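Local atomic coordinates of putative agmatinase (Clostridium difficile, PDB entry 3LHL), a protein that probably hydrolyses agmatine to putrescine and urea, as a manganese-binding member of the arginase family. Residues A27-A30 with S31-M34; E42-P46 with F47-D51; P103-K106 with A107-K111; T184-N187 with I188-L192; R225-Q228 with E229-I233. One frame throughout, in Å; residues are numbered along the deposited sequence.

Contact 1 of 5, residues A27-A30 with S31-M34; sequences ARFA and SSSM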
loop_
_atom_site.group_PDB
_atom_site.type_symbol
_atom_site.label_atom_id
_atom_site.label_comp_id
_atom_site.label_asym_id
_atom_site.label_seq_id
_atom_site.Cartn_x
_atom_site.Cartn_y
_atom_site.Cartn_z
ATOM N N ALA A 27 1.983 10.912 9.120
ATOM C CA ALA A 27 2.228 9.644 8.439
ATOM C C ALA A 27 3.725 9.342 8.398
ATOM O O ALA A 27 4.140 8.194 8.227
ATOM C CB ALA A 27 1.658 9.687 7.017
ATOM N N ARG A 28 4.529 10.388 8.572
ATOM C CA ARG A 28 5.979 10.254 8.553
ATOM C C ARG A 28 6.497 9.320 9.644
ATOM O O ARG A 28 7.596 8.776 9.524
ATOM C CB ARG A 28 6.636 11.627 8.734
ATOM C CG ARG A 28 6.560 12.156 10.166
ATOM C CD ARG A 28 7.163 13.549 10.294
ATOM N NE ARG A 28 6.412 14.539 9.529
ATOM C CZ ARG A 28 6.770 15.812 9.402
ATOM N NH1 ARG A 28 7.874 16.251 9.996
ATOM N NH2 ARG A 28 6.033 16.641 8.670
ATOM N N PHE A 29 5.706 9.127 10.694
ATOM C CA PHE A 29 6.123 8.299 11.826
ATOM C C PHE A 29 5.693 6.840 11.790
ATOM O O PHE A 29 6.010 6.077 12.701
ATOM C CB PHE A 29 5.614 8.920 13.124
ATOM C CG PHE A 29 6.146 10.298 13.389
ATOM C CD1 PHE A 29 7.504 10.502 13.618
ATOM C CD2 PHE A 29 5.285 11.390 13.433
ATOM C CE1 PHE A 29 7.999 11.779 13.891
ATOM C CE2 PHE A 29 5.771 12.677 13.707
ATOM C CZ PHE A 29 7.130 12.869 13.936
ATOM N N ALA A 30 4.978 6.457 10.743
ATOM C CA ALA A 30 4.478 5.098 10.604
ATOM C C ALA A 30 5.489 3.972 10.868
ATOM O O ALA A 30 5.336 3.208 11.818
ATOM C CB ALA A 30 3.849 4.933 9.216
ATOM N N SER A 31 6.517 3.863 10.031
ATOM C CA SER A 31 7.504 2.795 10.189
ATOM C C SER A 31 8.275 2.830 11.506
ATOM O O SER A 31 8.505 1.787 12.114
ATOM C CB SER A 31 8.489 2.795 9.008
ATOM O OG SER A 31 9.244 3.991 8.952
ATOM N N SER A 32 8.670 4.018 11.955
ATOM C CA SER A 32 9.409 4.122 13.209
ATOM C C SER A 32 8.506 3.769 14.392
ATOM O O SER A 32 8.957 3.203 15.382
ATOM C CB SER A 32 9.977 5.533 13.380
ATOM O OG SER A 32 8.940 6.492 13.378
ATOM N N SER A 33 7.231 4.111 14.292
ATOM C CA SER A 33 6.299 3.784 15.358
ATOM C C SER A 33 6.088 2.265 15.382
ATOM O O SER A 33 5.996 1.653 16.442
ATOM C CB SER A 33 4.966 4.492 15.130
ATOM O OG SER A 33 4.024 4.109 16.112
HETATM N N MSE A 34 6.024 1.660 14.200
HETATM C CA MSE A 34 5.832 0.221 14.102
HETATM C C MSE A 34 7.091 -0.529 14.529
HETATM O O MSE A 34 7.015 -1.656 15.016
HETATM C CB MSE A 34 5.485 -0.173 12.667
HETATM C CG MSE A 34 4.212 0.451 12.123
HETATM SE SE MSE A 34 4.002 0.033 10.248
HETATM C CE MSE A 34 3.737 1.790 9.536
HETATM O O HOH W 1 8.983 6.754 10.610
#

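Contact 2 of 5, residues E42-P46 with F47-D51; sequences ETYSP and FLDLD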
loop_
_atom_site.group_PDB
_atom_site.type_symbol
_atom_site.label_atom_id
_atom_site.label_comp_id
_atom_site.label_asym_id
_atom_site.label_seq_id
_atom_site.Cartn_x
_atom_site.Cartn_y
_atom_site.Cartn_z
ATOM N N GLU A 42 3.931 -11.918 17.691
ATOM C CA GLU A 42 4.214 -13.284 17.276
ATOM C C GLU A 42 4.637 -13.333 15.806
ATOM O O GLU A 42 4.107 -12.597 14.975
ATOM C CB GLU A 42 2.976 -14.157 17.465
ATOM C CG GLU A 42 2.440 -14.219 18.887
ATOM C CD GLU A 42 3.460 -14.740 19.887
ATOM O OE1 GLU A 42 4.358 -15.513 19.486
ATOM O OE2 GLU A 42 3.356 -14.385 21.081
ATOM N N THR A 43 5.590 -14.204 15.490
ATOM C CA THR A 43 6.058 -14.351 14.117
ATOM C C THR A 43 5.180 -15.371 13.396
ATOM O O THR A 43 5.265 -15.528 12.179
ATOM C CB THR A 43 7.532 -14.835 14.057
ATOM O OG1 THR A 43 7.633 -16.157 14.606
ATOM C CG2 THR A 43 8.438 -13.888 14.835
ATOM N N TYR A 44 4.329 -16.055 14.155
ATOM C CA TYR A 44 3.441 -17.059 13.583
ATOM C C TYR A 44 2.041 -16.508 13.359
ATOM O O TYR A 44 1.488 -15.808 14.208
ATOM C CB TYR A 44 3.352 -18.284 14.499
ATOM C CG TYR A 44 2.359 -19.323 14.020
ATOM C CD1 TYR A 44 2.556 -19.996 12.817
ATOM C CD2 TYR A 44 1.211 -19.614 14.757
ATOM C CE1 TYR A 44 1.633 -20.938 12.354
ATOM C CE2 TYR A 44 0.280 -20.551 14.303
ATOM C CZ TYR A 44 0.500 -21.207 13.101
ATOM O OH TYR A 44 -0.411 -22.125 12.634
ATOM N N SER A 45 1.467 -16.831 12.207
ATOM C CA SER A 45 0.125 -16.385 11.886
ATOM C C SER A 45 -0.811 -17.582 11.886
ATOM O O SER A 45 -0.747 -18.432 10.996
ATOM C CB SER A 45 0.091 -15.708 10.515
ATOM O OG SER A 45 -1.245 -15.420 10.129
ATOM N N PRO A 46 -1.682 -17.676 12.902
ATOM C CA PRO A 46 -2.627 -18.794 12.980
ATOM C C PRO A 46 -3.668 -18.737 11.865
ATOM O O PRO A 46 -4.178 -19.767 11.432
ATOM C CB PRO A 46 -3.238 -18.644 14.375
ATOM C CG PRO A 46 -3.118 -17.166 14.650
ATOM C CD PRO A 46 -1.747 -16.839 14.114
ATOM N N PHE A 47 -3.965 -17.531 11.390
ATOM C CA PHE A 47 -4.937 -17.346 10.314
ATOM C C PHE A 47 -4.405 -17.911 8.994
ATOM O O PHE A 47 -5.143 -18.532 8.240
ATOM C CB PHE A 47 -5.253 -15.853 10.140
ATOM C CG PHE A 47 -6.265 -15.560 9.061
ATOM C CD1 PHE A 47 -7.576 -16.015 9.173
ATOM C CD2 PHE A 47 -5.910 -14.809 7.939
ATOM C CE1 PHE A 47 -8.529 -15.725 8.177
ATOM C CE2 PHE A 47 -6.852 -14.511 6.937
ATOM C CZ PHE A 47 -8.163 -14.971 7.059
ATOM N N LEU A 48 -3.124 -17.699 8.721
ATOM C CA LEU A 48 -2.528 -18.185 7.479
ATOM C C LEU A 48 -1.718 -19.467 7.665
ATOM O O LEU A 48 -1.397 -20.150 6.692
ATOM C CB LEU A 48 -1.616 -17.103 6.880
ATOM C CG LEU A 48 -2.267 -15.761 6.529
ATOM C CD1 LEU A 48 -1.188 -14.700 6.380
ATOM C CD2 LEU A 48 -3.098 -15.888 5.260
ATOM N N ASP A 49 -1.392 -19.780 8.917
ATOM C CA ASP A 49 -0.590 -20.952 9.255
ATOM C C ASP A 49 0.763 -20.859 8.552
ATOM O O ASP A 49 1.211 -21.797 7.892
ATOM C CB ASP A 49 -1.314 -22.249 8.866
ATOM C CG ASP A 49 -0.550 -23.496 9.296
ATOM O OD1 ASP A 49 0.184 -23.425 10.308
ATOM O OD2 ASP A 49 -0.688 -24.547 8.632
ATOM N N LEU A 50 1.397 -19.702 8.697
ATOM C CA LEU A 50 2.708 -19.431 8.118
ATOM C C LEU A 50 3.509 -18.745 9.213
ATOM O O LEU A 50 2.930 -18.126 10.103
ATOM C CB LEU A 50 2.576 -18.509 6.905
ATOM C CG LEU A 50 1.825 -19.065 5.686
ATOM C CD1 LEU A 50 1.660 -17.969 4.640
ATOM C CD2 LEU A 50 2.585 -20.252 5.104
ATOM N N ASP A 51 4.833 -18.846 9.153
ATOM C CA ASP A 51 5.687 -18.240 10.171
ATOM C C ASP A 51 6.811 -17.436 9.524
ATOM O O ASP A 51 7.538 -17.951 8.673
ATOM C CB ASP A 51 6.294 -19.340 11.055
ATOM C CG ASP A 51 6.774 -18.821 12.402
ATOM O OD1 ASP A 51 7.565 -17.857 12.447
ATOM O OD2 ASP A 51 6.358 -19.392 13.431
HETATM O O HOH W 2 -3.014 -14.702 12.191
#

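Contact 3 of 5, residues P103-K106 with A107-K111; sequences PAFK and AVHEK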
loop_
_atom_site.group_PDB
_atom_site.type_symbol
_atom_site.label_atom_id
_atom_site.label_comp_id
_atom_site.label_asym_id
_atom_site.label_seq_id
_atom_site.Cartn_x
_atom_site.Cartn_y
_atom_site.Cartn_z
ATOM N N PRO A 103 6.511 7.003 -7.128
ATOM C CA PRO A 103 7.864 6.660 -7.577
ATOM C C PRO A 103 8.169 5.171 -7.442
ATOM O O PRO A 103 8.868 4.596 -8.275
ATOM C CB PRO A 103 8.760 7.523 -6.687
ATOM C CG PRO A 103 7.942 7.720 -5.448
ATOM C CD PRO A 103 6.559 7.963 -6.011
ATOM N N ALA A 104 7.633 4.551 -6.394
ATOM C CA ALA A 104 7.850 3.131 -6.157
ATOM C C ALA A 104 7.247 2.341 -7.304
ATOM O O ALA A 104 7.884 1.443 -7.866
ATOM C CB ALA A 104 7.206 2.715 -4.842
ATOM N N PHE A 105 6.010 2.684 -7.648
ATOM C CA PHE A 105 5.316 2.016 -8.731
ATOM C C PHE A 105 6.102 2.191 -10.019
ATOM O O PHE A 105 6.280 1.239 -10.777
ATOM C CB PHE A 105 3.915 2.593 -8.931
ATOM C CG PHE A 105 3.236 2.066 -10.157
ATOM C CD1 PHE A 105 2.792 0.745 -10.203
ATOM C CD2 PHE A 105 3.127 2.855 -11.299
ATOM C CE1 PHE A 105 2.258 0.216 -11.377
ATOM C CE2 PHE A 105 2.596 2.342 -12.474
ATOM C CZ PHE A 105 2.161 1.018 -12.517
ATOM N N LYS A 106 6.573 3.409 -10.265
ATOM C CA LYS A 106 7.333 3.666 -11.480
ATOM C C LYS A 106 8.539 2.744 -11.596
ATOM O O LYS A 106 8.776 2.156 -12.650
ATOM C CB LYS A 106 7.780 5.130 -11.540
ATOM C CG LYS A 106 6.658 6.086 -11.937
ATOM C CD LYS A 106 7.123 7.532 -11.971
ATOM C CE LYS A 106 5.987 8.458 -12.369
ATOM N NZ LYS A 106 6.415 9.882 -12.433
ATOM N N ALA A 107 9.294 2.614 -10.509
ATOM C CA ALA A 107 10.473 1.761 -10.508
ATOM C C ALA A 107 10.086 0.322 -10.857
ATOM O O ALA A 107 10.827 -0.377 -11.544
ATOM C CB ALA A 107 11.161 1.813 -9.140
ATOM N N VAL A 108 8.923 -0.114 -10.383
ATOM C CA VAL A 108 8.457 -1.466 -10.660
ATOM C C VAL A 108 7.964 -1.563 -12.103
ATOM O O VAL A 108 8.282 -2.518 -12.818
ATOM C CB VAL A 108 7.304 -1.874 -9.708
ATOM C CG1 VAL A 108 6.826 -3.279 -10.044
ATOM C CG2 VAL A 108 7.772 -1.808 -8.254
ATOM N N HIS A 109 7.198 -0.562 -12.530
ATOM C CA HIS A 109 6.654 -0.534 -13.882
ATOM C C HIS A 109 7.756 -0.509 -14.942
ATOM O O HIS A 109 7.565 -1.006 -16.049
ATOM C CB HIS A 109 5.723 0.673 -14.048
ATOM C CG HIS A 109 5.116 0.785 -15.413
ATOM N ND1 HIS A 109 5.550 1.699 -16.349
ATOM C CD2 HIS A 109 4.140 0.065 -16.015
ATOM C CE1 HIS A 109 4.870 1.535 -17.469
ATOM N NE2 HIS A 109 4.009 0.550 -17.295
ATOM N N GLU A 110 8.903 0.062 -14.597
ATOM C CA GLU A 110 10.038 0.133 -15.521
ATOM C C GLU A 110 10.406 -1.255 -16.034
ATOM O O GLU A 110 10.752 -1.421 -17.199
ATOM C CB GLU A 110 11.266 0.747 -14.826
ATOM C CG GLU A 110 11.079 2.180 -14.361
ATOM C CD GLU A 110 10.813 3.137 -15.509
ATOM O OE1 GLU A 110 9.905 2.855 -16.322
ATOM O OE2 GLU A 110 11.507 4.173 -15.600
ATOM N N LYS A 111 10.342 -2.248 -15.154
ATOM C CA LYS A 111 10.675 -3.610 -15.539
ATOM C C LYS A 111 9.448 -4.398 -16.003
ATOM O O LYS A 111 9.507 -5.129 -16.989
ATOM C CB LYS A 111 11.336 -4.344 -14.372
ATOM C CG LYS A 111 11.566 -5.819 -14.644
ATOM C CD LYS A 111 12.046 -6.555 -13.410
ATOM C CE LYS A 111 12.125 -8.051 -13.674
ATOM N NZ LYS A 111 12.563 -8.785 -12.462
HETATM O O HOH W 3 7.267 3.289 -15.004
#

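Contact 4 of 5, residues T184-N187 with I188-L192; sequences TFEN and IVNML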
loop_
_atom_site.group_PDB
_atom_site.type_symbol
_atom_site.label_atom_id
_atom_site.label_comp_id
_atom_site.label_asym_id
_atom_site.label_seq_id
_atom_site.Cartn_x
_atom_site.Cartn_y
_atom_site.Cartn_z
ATOM N N THR A 184 -15.824 -8.163 -3.858
ATOM C CA THR A 184 -15.480 -8.654 -5.184
ATOM C C THR A 184 -14.000 -8.998 -5.351
ATOM O O THR A 184 -13.592 -9.477 -6.412
ATOM C CB THR A 184 -15.844 -7.624 -6.272
ATOM O OG1 THR A 184 -15.041 -6.449 -6.105
ATOM C CG2 THR A 184 -17.316 -7.243 -6.180
ATOM N N PHE A 185 -13.200 -8.771 -4.312
ATOM C CA PHE A 185 -11.761 -9.032 -4.396
ATOM C C PHE A 185 -11.370 -10.426 -4.885
ATOM O O PHE A 185 -10.492 -10.559 -5.739
ATOM C CB PHE A 185 -11.076 -8.766 -3.054
ATOM C CG PHE A 185 -9.567 -8.704 -3.150
ATOM C CD1 PHE A 185 -8.946 -7.772 -3.988
ATOM C CD2 PHE A 185 -8.769 -9.594 -2.430
ATOM C CE1 PHE A 185 -7.548 -7.728 -4.109
ATOM C CE2 PHE A 185 -7.373 -9.561 -2.541
ATOM C CZ PHE A 185 -6.759 -8.625 -3.386
ATOM N N GLU A 186 -12.007 -11.464 -4.351
ATOM C CA GLU A 186 -11.681 -12.827 -4.765
ATOM C C GLU A 186 -11.922 -13.018 -6.257
ATOM O O GLU A 186 -11.118 -13.651 -6.943
ATOM C CB GLU A 186 -12.492 -13.848 -3.966
ATOM C CG GLU A 186 -12.164 -15.306 -4.300
ATOM C CD GLU A 186 -12.758 -16.285 -3.297
ATOM O OE1 GLU A 186 -13.731 -15.918 -2.608
ATOM O OE2 GLU A 186 -12.261 -17.428 -3.202
ATOM N N ASN A 187 -13.021 -12.464 -6.761
ATOM C CA ASN A 187 -13.327 -12.574 -8.179
ATOM C C ASN A 187 -12.266 -11.874 -9.025
ATOM O O ASN A 187 -11.810 -12.419 -10.028
ATOM C CB ASN A 187 -14.706 -11.979 -8.491
ATOM C CG ASN A 187 -15.835 -12.953 -8.221
ATOM O OD1 ASN A 187 -15.626 -14.161 -8.191
ATOM N ND2 ASN A 187 -17.040 -12.433 -8.045
ATOM N N ILE A 188 -11.879 -10.666 -8.618
ATOM C CA ILE A 188 -10.874 -9.899 -9.347
ATOM C C ILE A 188 -9.530 -10.607 -9.358
ATOM O O ILE A 188 -8.864 -10.666 -10.389
ATOM C CB ILE A 188 -10.699 -8.479 -8.744
ATOM C CG1 ILE A 188 -11.963 -7.653 -9.003
ATOM C CG2 ILE A 188 -9.477 -7.778 -9.356
ATOM C CD1 ILE A 188 -12.350 -7.565 -10.475
ATOM N N VAL A 189 -9.139 -11.155 -8.214
ATOM C CA VAL A 189 -7.863 -11.854 -8.099
ATOM C C VAL A 189 -7.789 -13.093 -8.997
ATOM O O VAL A 189 -6.775 -13.329 -9.647
ATOM C CB VAL A 189 -7.588 -12.252 -6.635
ATOM C CG1 VAL A 189 -6.321 -13.075 -6.549
ATOM C CG2 VAL A 189 -7.445 -10.991 -5.780
ATOM N N ASN A 190 -8.857 -13.887 -9.027
ATOM C CA ASN A 190 -8.879 -15.066 -9.887
ATOM C C ASN A 190 -8.781 -14.640 -11.354
ATOM O O ASN A 190 -8.129 -15.301 -12.160
ATOM C CB ASN A 190 -10.164 -15.870 -9.679
ATOM C CG ASN A 190 -10.120 -16.718 -8.429
ATOM O OD1 ASN A 190 -9.128 -17.400 -8.168
ATOM N ND2 ASN A 190 -11.200 -16.694 -7.657
HETATM N N MSE A 191 -9.431 -13.529 -11.689
HETATM C CA MSE A 191 -9.412 -13.016 -13.055
HETATM C C MSE A 191 -8.022 -12.551 -13.468
HETATM O O MSE A 191 -7.692 -12.552 -14.650
HETATM C CB MSE A 191 -10.398 -11.859 -13.205
HETATM C CG MSE A 191 -11.822 -12.291 -13.492
HETATM SE SE MSE A 191 -13.039 -10.782 -13.456
HETATM C CE MSE A 191 -12.146 -9.635 -14.747
ATOM N N LEU A 192 -7.219 -12.149 -12.487
ATOM C CA LEU A 192 -5.860 -11.688 -12.733
ATOM C C LEU A 192 -4.885 -12.850 -12.601
ATOM O O LEU A 192 -3.699 -12.653 -12.329
ATOM C CB LEU A 192 -5.485 -10.594 -11.731
ATOM C CG LEU A 192 -5.859 -9.145 -12.047
ATOM C CD1 LEU A 192 -7.278 -9.057 -12.550
ATOM C CD2 LEU A 192 -5.679 -8.310 -10.791
HETATM O O HOH W 4 -11.418 -18.999 -5.448
#

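Contact 5 of 5, residues R225-Q228 with E229-I233; sequences REFQ and EIFKI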
loop_
_atom_site.group_PDB
_atom_site.type_symbol
_atom_site.label_atom_id
_atom_site.label_comp_id
_atom_site.label_asym_id
_atom_site.label_seq_id
_atom_site.Cartn_x
_atom_site.Cartn_y
_atom_site.Cartn_z
ATOM N N ARG A 225 -11.365 -8.203 10.873
ATOM C CA ARG A 225 -11.720 -9.586 10.577
ATOM C C ARG A 225 -12.119 -9.742 9.113
ATOM O O ARG A 225 -11.767 -10.728 8.461
ATOM C CB ARG A 225 -12.864 -10.052 11.481
ATOM C CG ARG A 225 -12.712 -11.491 11.948
ATOM C CD ARG A 225 -14.004 -12.028 12.530
ATOM N NE ARG A 225 -14.601 -11.081 13.461
ATOM C CZ ARG A 225 -15.786 -11.246 14.036
ATOM N NH1 ARG A 225 -16.508 -12.330 13.780
ATOM N NH2 ARG A 225 -16.251 -10.318 14.858
ATOM N N GLU A 226 -12.856 -8.766 8.598
ATOM C CA GLU A 226 -13.279 -8.791 7.203
ATOM C C GLU A 226 -12.077 -8.550 6.293
ATOM O O GLU A 226 -11.890 -9.245 5.296
ATOM C CB GLU A 226 -14.329 -7.706 6.949
ATOM C CG GLU A 226 -15.609 -7.875 7.763
ATOM C CD GLU A 226 -16.502 -6.644 7.720
ATOM O OE1 GLU A 226 -16.053 -5.565 8.159
ATOM O OE2 GLU A 226 -17.651 -6.759 7.251
ATOM N N PHE A 227 -11.250 -7.574 6.650
ATOM C CA PHE A 227 -10.089 -7.244 5.836
ATOM C C PHE A 227 -9.068 -8.367 5.676
ATOM O O PHE A 227 -8.583 -8.611 4.569
ATOM C CB PHE A 227 -9.369 -6.013 6.394
ATOM C CG PHE A 227 -8.269 -5.508 5.498
ATOM C CD1 PHE A 227 -8.571 -4.797 4.337
ATOM C CD2 PHE A 227 -6.936 -5.781 5.788
ATOM C CE1 PHE A 227 -7.562 -4.368 3.477
ATOM C CE2 PHE A 227 -5.916 -5.354 4.930
ATOM C CZ PHE A 227 -6.231 -4.647 3.774
ATOM N N GLN A 228 -8.740 -9.052 6.767
ATOM C CA GLN A 228 -7.738 -10.111 6.698
ATOM C C GLN A 228 -8.062 -11.191 5.671
ATOM O O GLN A 228 -7.174 -11.927 5.240
ATOM C CB GLN A 228 -7.515 -10.735 8.083
ATOM C CG GLN A 228 -8.489 -11.819 8.482
ATOM C CD GLN A 228 -8.232 -12.322 9.889
ATOM O OE1 GLN A 228 -7.086 -12.377 10.338
ATOM N NE2 GLN A 228 -9.294 -12.705 10.588
ATOM N N GLU A 229 -9.324 -11.276 5.266
ATOM C CA GLU A 229 -9.732 -12.260 4.265
ATOM C C GLU A 229 -8.967 -12.072 2.953
ATOM O O GLU A 229 -8.773 -13.026 2.202
ATOM C CB GLU A 229 -11.233 -12.154 3.993
ATOM C CG GLU A 229 -12.109 -12.731 5.092
ATOM C CD GLU A 229 -11.792 -14.192 5.364
ATOM O OE1 GLU A 229 -11.674 -14.972 4.393
ATOM O OE2 GLU A 229 -11.665 -14.562 6.549
ATOM N N ILE A 230 -8.530 -10.847 2.671
ATOM C CA ILE A 230 -7.799 -10.614 1.430
ATOM C C ILE A 230 -6.462 -11.343 1.466
ATOM O O ILE A 230 -5.912 -11.696 0.424
ATOM C CB ILE A 230 -7.541 -9.110 1.158
ATOM C CG1 ILE A 230 -6.486 -8.560 2.122
ATOM C CG2 ILE A 230 -8.835 -8.335 1.292
ATOM C CD1 ILE A 230 -5.862 -7.262 1.646
ATOM N N PHE A 231 -5.939 -11.577 2.667
ATOM C CA PHE A 231 -4.667 -12.277 2.776
ATOM C C PHE A 231 -4.838 -13.736 2.367
ATOM O O PHE A 231 -3.978 -14.309 1.693
ATOM C CB PHE A 231 -4.127 -12.182 4.203
ATOM C CG PHE A 231 -3.896 -10.772 4.661
ATOM C CD1 PHE A 231 -3.336 -9.831 3.798
ATOM C CD2 PHE A 231 -4.232 -10.384 5.956
ATOM C CE1 PHE A 231 -3.118 -8.523 4.214
ATOM C CE2 PHE A 231 -4.017 -9.080 6.383
ATOM C CZ PHE A 231 -3.458 -8.144 5.509
ATOM N N LYS A 232 -5.961 -14.328 2.759
ATOM C CA LYS A 232 -6.243 -15.714 2.423
ATOM C C LYS A 232 -6.468 -15.828 0.914
ATOM O O LYS A 232 -5.973 -16.751 0.266
ATOM C CB LYS A 232 -7.485 -16.196 3.181
ATOM C CG LYS A 232 -7.674 -17.704 3.167
ATOM C CD LYS A 232 -8.934 -18.111 3.919
ATOM C CE LYS A 232 -9.978 -18.695 2.971
ATOM N NZ LYS A 232 -10.382 -17.745 1.890
ATOM N N ILE A 233 -7.214 -14.875 0.368
ATOM C CA ILE A 233 -7.524 -14.839 -1.058
ATOM C C ILE A 233 -6.258 -14.723 -1.909
ATOM O O ILE A 233 -6.134 -15.369 -2.953
ATOM C CB ILE A 233 -8.466 -13.660 -1.363
ATOM C CG1 ILE A 233 -9.820 -13.915 -0.691
ATOM C CG2 ILE A 233 -8.601 -13.466 -2.866
ATOM C CD1 ILE A 233 -10.733 -12.718 -0.655
HETATM O O HOH W 5 -11.809 -13.353 8.820
#

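Contact 1 of 5, residues A27-A30 with S31-M34
The carbonyl oxygen of F29 receives the backbone amide of S33, with F29 O to S33 N at 2.8 Å and an angle of 150° at the hydrogen. One residue on, M34 N donates to A30 O at 2.9 Å, a donor tilted slightly from the carbonyl plane. These are i to i+4 backbone bonds. The hydroxyl of S32 also comes back to the F29 carbonyl, S32 OG lying 3.0 Å from F29 O, but its one proton has another acceptor within reach, so this bond remains unsettled. With chi1 at 59°, S32 OG is set between the backbone N and the carbonyl carbon, folded toward the preceding turn and near the edge of the F29 ring. The two backbone bonds mark the first turn of helix 30-38, where the loop that follows strand 10-15 winds into the helix. Solvent joins the same turn: a water donates to R28 O at 2.7 Å and accepts the S32 amide, with S32 N 3.1 Å away. Polar partners elsewhere tie down two more hydroxyls, S31 OG bonding D62 and S33 OG, weakly, T260. Apolar packing is supplied from outside the turn. A30 rests on L249, and the M34 side chain, a selenomethionine, packs on L249, on I94, and on A263 and C264 of helix 258-278.

Contact 2 of 5, residues E42-P46 with F47-D51
S45 OG is gripped by several groups: the L48 amide donates to it, L48 N to S45 OG measuring 3.3 Å, a water donates at 2.8 Å, and E269 of helix 258-278 hydrogen-bonds it from outside. The same water accepts the F47 amide, bridging the serine and the turn. With chi1 at 173°, the S45 hydroxyl lies beside its own carbonyl carbon, facing the chain that turns back at F47 and L48. Backbone bonds close the hairpin at the same residue. S45 N donates to L50 O at 2.9 Å and nearly straight, whereas the return bonds, from D49 N and L50 N to S45 O, are both weak. Side chains link the two arms as well. T43 OG1 donates over 2.7 Å to D51 OD1, which also takes the E53 amide. Y44 OH reaches D49 OD1, likewise at 2.7 Å. Both hydroxyls approach out of the carboxylate plane, T43 OG1 on the syn side and Y44 OH on the anti side. Ring and D49 carboxylate stand 84° apart, so the tyrosine meets the acid through its hydroxyl and not by stacking. S45 and L50 form the antiparallel hydrogen-bonded pair and Y44 and D51 the non-hydrogen-bonded one. With D49 in left-handed conformation (phi 59°) and both D49 and L50 facing S45, this is a short beta hairpin whose turn carries a G1 beta bulge.

Contact 3 of 5, residues P103-K106 with A107-K111
Helix 101-111 is the helical leg of a beta-alpha-beta crossover between the parallel strands 90-95 and 115-120, and F105 and H109 meet along one side of it. Its i to i+4 bonds carry the turn: H109 N donates to F105 O at 2.7 Å, nearly in line with the carbonyl, and A107 N to P103 O at 3.0 Å. The H109 methylene lies over a face of the F105 ring, with CB 4.2 Å from the ring centroid, a CH-pi contact displaced toward the rim. Both side chains have CG anti to the backbone N, which turns both rings toward the C-terminal end of the helix. Their planes are only 25° apart, yet the rings barely overlap. F105 is also buried on I115 and V117 of the next strand and on I144 and V148 of helix 140-148. At the polar margin, E110 OE2 bonds Y78 of helix 70-86, while one water donates to K106 O and E110 OE1 and meets H109 ND1, in the imidazole plane, at 2.7 Å.

Contact 4 of 5, residues T184-N187 with I188-L192
Four successive backbone amides bond carbonyls four residues back. V189 N donates to F185 O at 2.9 Å, and I188 N to T184 O at 3.0 Å, both nearly collinear with the carbonyl. N190 N to E186 O and M191 N to N187 O are each 3.1 Å and approach from farther off that axis. A second polar layer is solvent-mediated: one water donates to E186 OE2 at 2.9 Å and accepts from N190 ND2 at 3.2 Å. It spans two side chains that run alongside each other in the same direction, one turn apart, on the exposed surface. The four backbone bonds define helix 185-191, which joins strand 176-179 to strand 196-202 of the parallel sheet; at its start T184 OG1 is held by E178 and Y176. The apolar face is built round one close contact. V189 CG2 sits over the centre of the F185 ring, 3.5 Å from the centroid and 15° off the ring normal, a CH-pi contact. F185 reaches this place because CG is anti to the backbone N (chi1 -167°), turning the ring along the helix toward V189. Edge-to-face rings of F120 and F156 meet the phenylalanine from the sheet, while I188 packs on F154 and F156.

Contact 5 of 5, residues R225-Q228 with E229-I233
F227, I230 and F231 make the tight side. I230 CD1 reaches within 3.4 Å of F227 CZ, and I230 CG1, set between the backbone N and the carbonyl carbon (chi1 72°), lies over a face of the ring near its rim. F227 turns an edge to the F231 face in an offset T-shaped pair, centroids 5.7 Å apart and planes at 90°. All three are buried: F227 and I230 on I201 of strand 196-202, F227 and F231 on I266 of helix 258-278. The looser, water-linked side is at R225, Q228 and E229, where a water donates to R225 O and to E229 OE2, each at 2.6 Å, and accepts from Q228 NE2. The K232 NZ to E229 OE1 salt bridge is long at 4.0 Å. Backbone bonds at this junction of helices 224-227 and 229-235 run i to i+3: I230 N to F227 O is 2.9 Å, its donor above the carbonyl plane. E229 N turns to E226 O, so water, not the usual i+4 amide, satisfies R225 O.

The contacts follow one another along one chain, an alpha/beta fold built on an eight-stranded parallel sheet. Contact 5 has its centre about 14 Å from that of contact 2 and about 13 Å from that of contact 4, and touches both: L48 CD2 approaches F231 CB to 4.0 Å and F185 CE2 approaches I230 CB to 3.7 Å. Helix 229-235 therefore lies between hairpin 44-51 and helix 185-191. Contacts 1 and 4, centres about 31 Å apart, lie on opposite sides of the chain's centre. Helix 258-278 packs against contacts 1, 2 and 5. All five are framework packing around a sheet whose strands 90-95, 115-120 and 196-202 lead to or end in manganese ligands H98, D121 and D202.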